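Local coordinates for protein sulfite reductase [ferredoxin] (Mycobacterium tuberculosis, PDB 1ZJ8) that reduces sulfite to sulfide with electrons from ferredoxin, using a siroheme and a [4Fe-4S] cluster, probably for the biosynthesis of sulfur-containing amino acids and cofactors, at residues Tyr535-Arg547 and Ala554-Arg566. Sequence-based numbering, arbitrary orientation.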
ATOM      1  N   TYR A 535      -4.132 -26.026   3.770  1.00 41.87           N
ATOM      2  CA  TYR A 535      -5.451 -25.434   3.601  1.00 41.72           C
ATOM      3  C   TYR A 535      -5.704 -24.924   2.179  1.00 41.17           C
ATOM      4  O   TYR A 535      -6.734 -25.227   1.581  1.00 40.72           O
ATOM      5  CB  TYR A 535      -5.646 -24.286   4.591  1.00 42.22           C
ATOM      6  CG  TYR A 535      -6.881 -23.498   4.285  1.00 42.21           C
ATOM      7  CD1 TYR A 535      -8.097 -23.843   4.845  1.00 42.96           C
ATOM      8  CD2 TYR A 535      -6.844 -22.443   3.393  1.00 42.29           C
ATOM      9  CE1 TYR A 535      -9.231 -23.145   4.542  1.00 42.96           C
ATOM     10  CE2 TYR A 535      -7.968 -21.738   3.084  1.00 42.57           C
ATOM     11  CZ  TYR A 535      -9.159 -22.085   3.660  1.00 43.46           C
ATOM     12  OH  TYR A 535     -10.299 -21.370   3.352  1.00 44.83           O
ATOM     13  N   ILE A 536      -4.771 -24.127   1.663  1.00 40.87           N
ATOM     14  CA  ILE A 536      -4.869 -23.597   0.302  1.00 40.94           C
ATOM     15  C   ILE A 536      -5.029 -24.739  -0.707  1.00 40.76           C
ATOM     16  O   ILE A 536      -5.878 -24.680  -1.594  1.00 40.27           O
ATOM     17  CB  ILE A 536      -3.605 -22.797  -0.123  1.00 40.94           C
ATOM     18  CG1 ILE A 536      -3.378 -21.565   0.741  1.00 40.69           C
ATOM     19  CG2 ILE A 536      -3.716 -22.349  -1.579  1.00 41.21           C
ATOM     20  CD1 ILE A 536      -4.490 -20.625   0.697  1.00 41.17           C
ATOM     21  N   ASP A 537      -4.183 -25.759  -0.572  1.00 40.88           N
ATOM     22  CA  ASP A 537      -4.238 -26.936  -1.421  1.00 41.17           C
ATOM     23  C   ASP A 537      -5.619 -27.579  -1.356  1.00 41.46           C
ATOM     24  O   ASP A 537      -6.248 -27.807  -2.393  1.00 41.34           O
ATOM     25  CB  ASP A 537      -3.166 -27.937  -0.982  1.00 41.33           C
ATOM     26  CG  ASP A 537      -3.214 -29.253  -1.767  1.00 41.29           C
ATOM     27  OD1 ASP A 537      -2.361 -29.457  -2.656  1.00 41.21           O
ATOM     28  OD2 ASP A 537      -4.090 -30.098  -1.480  1.00 42.38           O
ATOM     29  N   ARG A 538      -6.083 -27.859  -0.135  1.00 41.70           N
ATOM     30  CA  ARG A 538      -7.395 -28.464   0.083  1.00 42.04           C
ATOM     31  C   ARG A 538      -8.454 -27.662  -0.663  1.00 42.47           C
ATOM     32  O   ARG A 538      -9.123 -28.197  -1.541  1.00 42.55           O
ATOM     33  CB  ARG A 538      -7.695 -28.518   1.584  1.00 42.10           C
ATOM     34  CG  ARG A 538      -8.985 -29.215   1.987  1.00 41.71           C
ATOM     35  CD  ARG A 538      -8.936 -29.629   3.468  1.00 42.02           C
ATOM     36  NE  ARG A 538      -8.691 -28.519   4.401  1.00 42.16           N
ATOM     37  CZ  ARG A 538      -7.596 -28.343   5.164  1.00 43.33           C
ATOM     38  NH1 ARG A 538      -6.551 -29.172   5.131  1.00 42.61           N
ATOM     39  NH2 ARG A 538      -7.534 -27.287   5.973  1.00 43.58           N
ATOM     40  N   VAL A 539      -8.555 -26.371  -0.346  1.00 43.05           N
ATOM     41  CA  VAL A 539      -9.650 -25.533  -0.837  1.00 43.50           C
ATOM     42  C   VAL A 539      -9.611 -25.326  -2.347  1.00 43.85           C
ATOM     43  O   VAL A 539     -10.646 -25.308  -3.011  1.00 44.15           O
ATOM     44  CB  VAL A 539      -9.686 -24.153  -0.113  1.00 43.77           C
ATOM     45  CG1 VAL A 539      -8.704 -23.150  -0.728  1.00 44.07           C
ATOM     46  CG2 VAL A 539     -11.087 -23.576  -0.141  1.00 43.71           C
ATOM     47  N   VAL A 540      -8.411 -25.188  -2.886  1.00 44.45           N
ATOM     48  CA  VAL A 540      -8.240 -24.939  -4.308  1.00 44.79           C
ATOM     49  C   VAL A 540      -8.552 -26.216  -5.086  1.00 45.34           C
ATOM     50  O   VAL A 540      -9.074 -26.159  -6.187  1.00 45.74           O
ATOM     51  CB  VAL A 540      -6.810 -24.412  -4.624  1.00 44.78           C
ATOM     52  CG1 VAL A 540      -6.539 -24.409  -6.122  1.00 44.92           C
ATOM     53  CG2 VAL A 540      -6.607 -23.002  -4.040  1.00 44.04           C
ATOM     54  N   ARG A 541      -8.244 -27.370  -4.513  1.00 46.10           N
ATOM     55  CA  ARG A 541      -8.622 -28.624  -5.137  1.00 46.73           C
ATOM     56  C   ARG A 541     -10.138 -28.812  -5.113  1.00 47.38           C
ATOM     57  O   ARG A 541     -10.706 -29.216  -6.116  1.00 47.31           O
ATOM     58  CB  ARG A 541      -7.894 -29.775  -4.453  1.00 46.94           C
ATOM     59  CG  ARG A 541      -6.402 -29.729  -4.708  1.00 46.68           C
ATOM     60  CD  ARG A 541      -5.714 -30.999  -4.263  1.00 46.89           C
ATOM     61  NE  ARG A 541      -4.288 -30.898  -4.512  1.00 46.55           N
ATOM     62  CZ  ARG A 541      -3.748 -30.918  -5.722  1.00 46.80           C
ATOM     63  NH1 ARG A 541      -4.504 -31.082  -6.802  1.00 46.99           N
ATOM     64  NH2 ARG A 541      -2.434 -30.792  -5.856  1.00 47.07           N
ATOM     65  N   ASN A 542     -10.777 -28.524  -3.972  1.00 48.32           N
ATOM     66  CA  ASN A 542     -12.243 -28.495  -3.873  1.00 49.02           C
ATOM     67  C   ASN A 542     -12.817 -27.515  -4.900  1.00 50.06           C
ATOM     68  O   ASN A 542     -13.884 -27.760  -5.496  1.00 50.08           O
ATOM     69  CB  ASN A 542     -12.695 -28.069  -2.472  1.00 48.99           C
ATOM     70  CG  ASN A 542     -12.493 -29.156  -1.419  1.00 49.55           C
ATOM     71  OD1 ASN A 542     -11.905 -30.211  -1.688  1.00 50.81           O
ATOM     72  ND2 ASN A 542     -12.973 -28.893  -0.204  1.00 48.46           N
ATOM     73  N   PHE A 543     -12.115 -26.402  -5.112  1.00 51.22           N
ATOM     74  CA  PHE A 543     -12.559 -25.437  -6.113  1.00 52.14           C
ATOM     75  C   PHE A 543     -12.592 -26.059  -7.499  1.00 53.09           C
ATOM     76  O   PHE A 543     -13.565 -25.876  -8.212  1.00 53.48           O
ATOM     77  CB  PHE A 543     -11.710 -24.155  -6.118  1.00 52.18           C
ATOM     78  CG  PHE A 543     -12.032 -23.214  -7.260  1.00 51.78           C
ATOM     79  CD1 PHE A 543     -13.288 -22.659  -7.387  1.00 51.59           C
ATOM     80  CD2 PHE A 543     -11.075 -22.884  -8.201  1.00 52.48           C
ATOM     81  CE1 PHE A 543     -13.586 -21.798  -8.443  1.00 52.13           C
ATOM     82  CE2 PHE A 543     -11.376 -22.014  -9.257  1.00 52.80           C
ATOM     83  CZ  PHE A 543     -12.633 -21.476  -9.371  1.00 51.86           C
ATOM     84  N   VAL A 544     -11.563 -26.814  -7.872  1.00 54.31           N
ATOM     85  CA  VAL A 544     -11.500 -27.374  -9.240  1.00 55.36           C
ATOM     86  C   VAL A 544     -12.382 -28.644  -9.388  1.00 56.34           C
ATOM     87  O   VAL A 544     -12.626 -29.094 -10.494  1.00 56.27           O
ATOM     88  CB  VAL A 544     -10.029 -27.599  -9.723  1.00 55.38           C
ATOM     89  CG1 VAL A 544      -9.939 -27.575 -11.244  1.00 55.32           C
ATOM     90  CG2 VAL A 544      -9.109 -26.522  -9.174  1.00 55.43           C
ATOM     91  N   LYS A 545     -12.884 -29.195  -8.283  1.00 57.76           N
ATOM     92  CA  LYS A 545     -13.812 -30.319  -8.334  1.00 58.49           C
ATOM     93  C   LYS A 545     -15.225 -29.777  -8.556  1.00 59.46           C
ATOM     94  O   LYS A 545     -15.744 -29.836  -9.674  1.00 59.37           O
ATOM     95  CB  LYS A 545     -13.716 -31.149  -7.042  1.00 58.64           C
ATOM     96  CG  LYS A 545     -14.612 -32.373  -7.004  1.00 58.45           C
ATOM     97  CD  LYS A 545     -14.183 -33.414  -8.048  1.00 59.48           C
ATOM     98  CE  LYS A 545     -15.066 -34.643  -7.997  1.00 59.51           C
ATOM     99  NZ  LYS A 545     -15.261 -35.089  -6.594  1.00 58.56           N
ATOM    100  N   HIS A 546     -15.803 -29.186  -7.503  1.00 60.56           N
ATOM    101  CA  HIS A 546     -17.184 -28.710  -7.490  1.00 61.16           C
ATOM    102  C   HIS A 546     -17.368 -27.460  -8.375  1.00 61.84           C
ATOM    103  O   HIS A 546     -18.227 -26.622  -8.121  1.00 62.01           O
ATOM    104  CB  HIS A 546     -17.589 -28.399  -6.041  1.00 61.44           C
ATOM    105  CG  HIS A 546     -17.534 -29.587  -5.122  1.00 62.42           C
ATOM    106  ND1 HIS A 546     -16.440 -29.867  -4.329  1.00 63.78           N
ATOM    107  CD2 HIS A 546     -18.442 -30.559  -4.860  1.00 63.60           C
ATOM    108  CE1 HIS A 546     -16.670 -30.967  -3.629  1.00 63.58           C
ATOM    109  NE2 HIS A 546     -17.881 -31.404  -3.930  1.00 63.95           N
ATOM    110  N   ARG A 547     -16.596 -27.367  -9.452  1.00 62.51           N
ATOM    111  CA  ARG A 547     -16.465 -26.119 -10.186  1.00 63.04           C
ATOM    112  C   ARG A 547     -17.373 -26.021 -11.401  1.00 63.65           C
ATOM    113  O   ARG A 547     -17.546 -26.997 -12.144  1.00 63.81           O
ATOM    114  CB  ARG A 547     -15.039 -25.965 -10.673  1.00 63.09           C
ATOM    115  CG  ARG A 547     -14.619 -24.535 -10.900  1.00 62.91           C
ATOM    116  CD  ARG A 547     -13.319 -24.509 -11.659  1.00 63.15           C
ATOM    117  NE  ARG A 547     -13.164 -23.284 -12.426  1.00 63.15           N
ATOM    118  CZ  ARG A 547     -12.244 -23.094 -13.369  1.00 63.40           C
ATOM    119  NH1 ARG A 547     -11.372 -24.059 -13.686  1.00 63.38           N
ATOM    120  NH2 ARG A 547     -12.194 -21.925 -14.002  1.00 62.99           N
ATOM    121  N   ALA A 554     -14.134 -16.280  -6.694  1.00 56.81           N
ATOM    122  CA  ALA A 554     -15.039 -15.438  -5.888  1.00 56.88           C
ATOM    123  C   ALA A 554     -16.525 -15.765  -6.106  1.00 56.93           C
ATOM    124  O   ALA A 554     -17.358 -15.529  -5.227  1.00 57.00           O
ATOM    125  CB  ALA A 554     -14.786 -13.961  -6.157  1.00 56.55           C
ATOM    126  N   GLN A 555     -16.855 -16.315  -7.270  1.00 57.22           N
ATOM    127  CA  GLN A 555     -18.213 -16.779  -7.548  1.00 57.53           C
ATOM    128  C   GLN A 555     -18.529 -18.152  -6.950  1.00 57.63           C
ATOM    129  O   GLN A 555     -19.600 -18.341  -6.396  1.00 57.40           O
ATOM    130  CB  GLN A 555     -18.477 -16.779  -9.048  1.00 57.57           C
ATOM    131  CG  GLN A 555     -18.659 -15.377  -9.590  1.00 58.00           C
ATOM    132  CD  GLN A 555     -18.723 -15.336 -11.094  1.00 58.13           C
ATOM    133  OE1 GLN A 555     -19.055 -16.335 -11.751  1.00 58.48           O
ATOM    134  NE2 GLN A 555     -18.392 -14.177 -11.659  1.00 58.94           N
ATOM    135  N   TRP A 556     -17.609 -19.105  -7.057  1.00 57.93           N
ATOM    136  CA  TRP A 556     -17.809 -20.437  -6.481  1.00 58.41           C
ATOM    137  C   TRP A 556     -17.980 -20.388  -4.944  1.00 58.81           C
ATOM    138  O   TRP A 556     -18.635 -21.237  -4.336  1.00 58.97           O
ATOM    139  CB  TRP A 556     -16.638 -21.338  -6.889  1.00 58.32           C
ATOM    140  CG  TRP A 556     -16.687 -22.654  -6.261  1.00 58.19           C
ATOM    141  CD1 TRP A 556     -17.531 -23.670  -6.573  1.00 58.14           C
ATOM    142  CD2 TRP A 556     -15.885 -23.107  -5.169  1.00 57.93           C
ATOM    143  NE1 TRP A 556     -17.299 -24.744  -5.746  1.00 58.66           N
ATOM    144  CE2 TRP A 556     -16.292 -24.425  -4.873  1.00 58.60           C
ATOM    145  CE3 TRP A 556     -14.852 -22.532  -4.418  1.00 58.14           C
ATOM    146  CZ2 TRP A 556     -15.701 -25.187  -3.850  1.00 58.39           C
ATOM    147  CZ3 TRP A 556     -14.265 -23.283  -3.399  1.00 58.29           C
ATOM    148  CH2 TRP A 556     -14.694 -24.598  -3.124  1.00 58.38           C
ATOM    149  N   VAL A 557     -17.405 -19.358  -4.338  1.00 59.60           N
ATOM    150  CA  VAL A 557     -17.469 -19.118  -2.907  1.00 60.37           C
ATOM    151  C   VAL A 557     -18.888 -18.707  -2.459  1.00 61.29           C
ATOM    152  O   VAL A 557     -19.225 -18.792  -1.272  1.00 61.28           O
ATOM    153  CB  VAL A 557     -16.397 -18.038  -2.541  1.00 60.02           C
ATOM    154  CG1 VAL A 557     -16.527 -17.543  -1.130  1.00 60.17           C
ATOM    155  CG2 VAL A 557     -15.014 -18.599  -2.751  1.00 59.93           C
ATOM    156  N   ILE A 558     -19.733 -18.288  -3.399  1.00 62.48           N
ATOM    157  CA  ILE A 558     -21.128 -18.019  -3.066  1.00 63.35           C
ATOM    158  C   ILE A 558     -21.842 -19.303  -2.606  1.00 63.96           C
ATOM    159  O   ILE A 558     -22.571 -19.275  -1.616  1.00 63.87           O
ATOM    160  CB  ILE A 558     -21.907 -17.328  -4.233  1.00 63.66           C
ATOM    161  CG1 ILE A 558     -22.170 -18.327  -5.405  1.00 64.31           C
ATOM    162  CG2 ILE A 558     -21.201 -15.996  -4.604  1.00 63.54           C
ATOM    163  CD1 ILE A 558     -22.386 -17.688  -6.834  1.00 63.87           C
ATOM    164  N   ARG A 559     -21.589 -20.429  -3.274  1.00 64.71           N
ATOM    165  CA  ARG A 559     -22.499 -21.569  -3.178  1.00 65.43           C
ATOM    166  C   ARG A 559     -21.975 -22.861  -2.538  1.00 66.09           C
ATOM    167  O   ARG A 559     -22.744 -23.571  -1.889  1.00 66.58           O
ATOM    168  CB  ARG A 559     -23.066 -21.873  -4.565  1.00 65.46           C
ATOM    169  CG  ARG A 559     -22.027 -22.168  -5.627  1.00 65.38           C
ATOM    170  CD  ARG A 559     -22.589 -23.155  -6.608  1.00 65.38           C
ATOM    171  NE  ARG A 559     -21.577 -23.685  -7.509  1.00 65.77           N
ATOM    172  CZ  ARG A 559     -21.182 -23.107  -8.642  1.00 65.80           C
ATOM    173  NH1 ARG A 559     -21.700 -21.939  -9.028  1.00 65.29           N
ATOM    174  NH2 ARG A 559     -20.252 -23.708  -9.385  1.00 65.01           N
ATOM    175  N   ALA A 560     -20.703 -23.195  -2.712  1.00 66.56           N
ATOM    176  CA  ALA A 560     -20.223 -24.475  -2.189  1.00 66.90           C
ATOM    177  C   ALA A 560     -20.510 -24.613  -0.685  1.00 67.16           C
ATOM    178  O   ALA A 560     -20.591 -23.623   0.041  1.00 66.88           O
ATOM    179  CB  ALA A 560     -18.748 -24.649  -2.483  1.00 67.04           C
ATOM    180  N   GLU A 561     -20.680 -25.845  -0.228  1.00 67.48           N
ATOM    181  CA  GLU A 561     -21.002 -26.082   1.174  1.00 67.87           C
ATOM    182  C   GLU A 561     -19.870 -25.564   2.062  1.00 67.74           C
ATOM    183  O   GLU A 561     -18.718 -25.517   1.651  1.00 67.87           O
ATOM    184  CB  GLU A 561     -21.250 -27.569   1.413  1.00 68.13           C
ATOM    185  CG  GLU A 561     -22.403 -28.152   0.584  1.00 68.68           C
ATOM    186  CD  GLU A 561     -22.299 -29.665   0.407  1.00 69.18           C
ATOM    187  OE1 GLU A 561     -21.167 -30.188   0.247  1.00 70.63           O
ATOM    188  OE2 GLU A 561     -23.360 -30.334   0.423  1.00 70.70           O
ATOM    189  N   GLU A 562     -20.212 -25.164   3.279  1.00 67.58           N
ATOM    190  CA  GLU A 562     -19.227 -24.644   4.227  1.00 67.47           C
ATOM    191  C   GLU A 562     -18.128 -25.642   4.570  1.00 67.10           C
ATOM    192  O   GLU A 562     -17.061 -25.242   5.021  1.00 67.16           O
ATOM    193  CB  GLU A 562     -19.928 -24.209   5.517  1.00 67.64           C
ATOM    194  CG  GLU A 562     -19.479 -22.854   6.048  1.00 68.35           C
ATOM    195  CD  GLU A 562     -20.654 -21.929   6.322  1.00 70.35           C
ATOM    196  OE1 GLU A 562     -21.754 -22.429   6.667  1.00 71.85           O
ATOM    197  OE2 GLU A 562     -20.487 -20.697   6.183  1.00 71.74           O
ATOM    198  N   ASP A 563     -18.397 -26.933   4.383  1.00 66.73           N
ATOM    199  CA  ASP A 563     -17.371 -27.970   4.569  1.00 66.48           C
ATOM    200  C   ASP A 563     -16.299 -27.863   3.494  1.00 66.02           C
ATOM    201  O   ASP A 563     -15.117 -28.053   3.777  1.00 66.14           O
ATOM    202  CB  ASP A 563     -17.945 -29.392   4.473  1.00 66.61           C
ATOM    203  CG  ASP A 563     -19.171 -29.591   5.323  1.00 67.28           C
ATOM    204  OD1 ASP A 563     -20.208 -28.947   5.019  1.00 67.65           O
ATOM    205  OD2 ASP A 563     -19.099 -30.407   6.272  1.00 68.08           O
ATOM    206  N   ASP A 564     -16.713 -27.568   2.264  1.00 65.23           N
ATOM    207  CA  ASP A 564     -15.773 -27.432   1.147  1.00 64.78           C
ATOM    208  C   ASP A 564     -14.836 -26.214   1.239  1.00 64.21           C
ATOM    209  O   ASP A 564     -13.947 -26.054   0.397  1.00 64.08           O
ATOM    210  CB  ASP A 564     -16.527 -27.357  -0.188  1.00 64.77           C
ATOM    211  CG  ASP A 564     -17.126 -28.685  -0.611  1.00 65.10           C
ATOM    212  OD1 ASP A 564     -17.037 -29.681   0.146  1.00 64.60           O
ATOM    213  OD2 ASP A 564     -17.685 -28.723  -1.727  1.00 65.22           O
ATOM    214  N   LEU A 565     -15.038 -25.356   2.238  1.00 63.55           N
ATOM    215  CA  LEU A 565     -14.262 -24.127   2.386  1.00 63.28           C
ATOM    216  C   LEU A 565     -13.400 -24.102   3.668  1.00 63.06           C
ATOM    217  O   LEU A 565     -12.865 -23.053   4.026  1.00 62.84           O
ATOM    218  CB  LEU A 565     -15.200 -22.901   2.377  1.00 63.17           C
ATOM    219  CG  LEU A 565     -16.160 -22.644   1.196  1.00 62.94           C
ATOM    220  CD1 LEU A 565     -17.036 -21.443   1.509  1.00 62.68           C
ATOM    221  CD2 LEU A 565     -15.452 -22.418  -0.147  1.00 62.02           C
ATOM    222  N   ARG A 566     -13.243 -25.244   4.341  1.00 62.96           N
ATOM    223  CA  ARG A 566     -12.551 -25.286   5.635  1.00 63.03           C
ATOM    224  C   ARG A 566     -11.160 -25.895   5.567  1.00 62.55           C
ATOM    225  O   ARG A 566     -10.965 -26.913   4.929  1.00 62.02           O
ATOM    226  CB  ARG A 566     -13.390 -26.057   6.638  1.00 63.12           C
ATOM    227  CG  ARG A 566     -14.582 -25.267   7.081  1.00 63.53           C
ATOM    228  CD  ARG A 566     -15.281 -25.892   8.259  1.00 63.99           C
ATOM    229  NE  ARG A 566     -15.838 -24.837   9.086  1.00 65.35           N
ATOM    230  CZ  ARG A 566     -16.326 -25.002  10.310  1.00 66.83           C
ATOM    231  NH1 ARG A 566     -16.366 -26.207  10.886  1.00 67.42           N
ATOM    232  NH2 ARG A 566     -16.791 -23.940  10.954  1.00 66.72           N
TER
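Trp556 lies across the last turns of helix 535-545, its CG anti to the backbone N (chi1 175°). Trp556 CB meets Phe543 CE1 at the ring edge, 3.5 Å away. Phe543 CD1 lies over the indole face above CG and CD2: an offset edge-to-face pair, Phe543 giving the edge (planes at 63°). Trp556 CE3 also meets Phe543 CD1 (3.4 Å), and CZ3 its CB. On the pyrrole side, Trp556 NE1 comes 3.2 Å from His546 O, with CD1 alongside. Phe543 CA lies over the six-membered ring, a CH-pi contact 3.7 Å from the centroid; CZ2 reaches Asn542 O and CH2 Phe543 N. Ala560 CB covers the opposite face. Three hydrogen bonds tie the helix to C-terminal carbonyls: Asn542 ND2 to Asp564 O (3.1 Å) from above the carbonyl plane, Tyr535 OH to Leu565 O (3.1 Å), and Arg538 NE to Arg566 O on a lone pair (2.8 Å). Asp564 OD2 sits over one His546 face. This is C-terminal packing within the second 4Fe-4S domain, away from the cofactor sites. Helices 535-545 and 554-559 run nearly perpendicular (86°) beside the mixed sheet: Tyr535 and Leu565 pack on Leu508 of strand 500-508, Val539 on Ile486 of 486-494, Leu565 on Leu522 of 520-528.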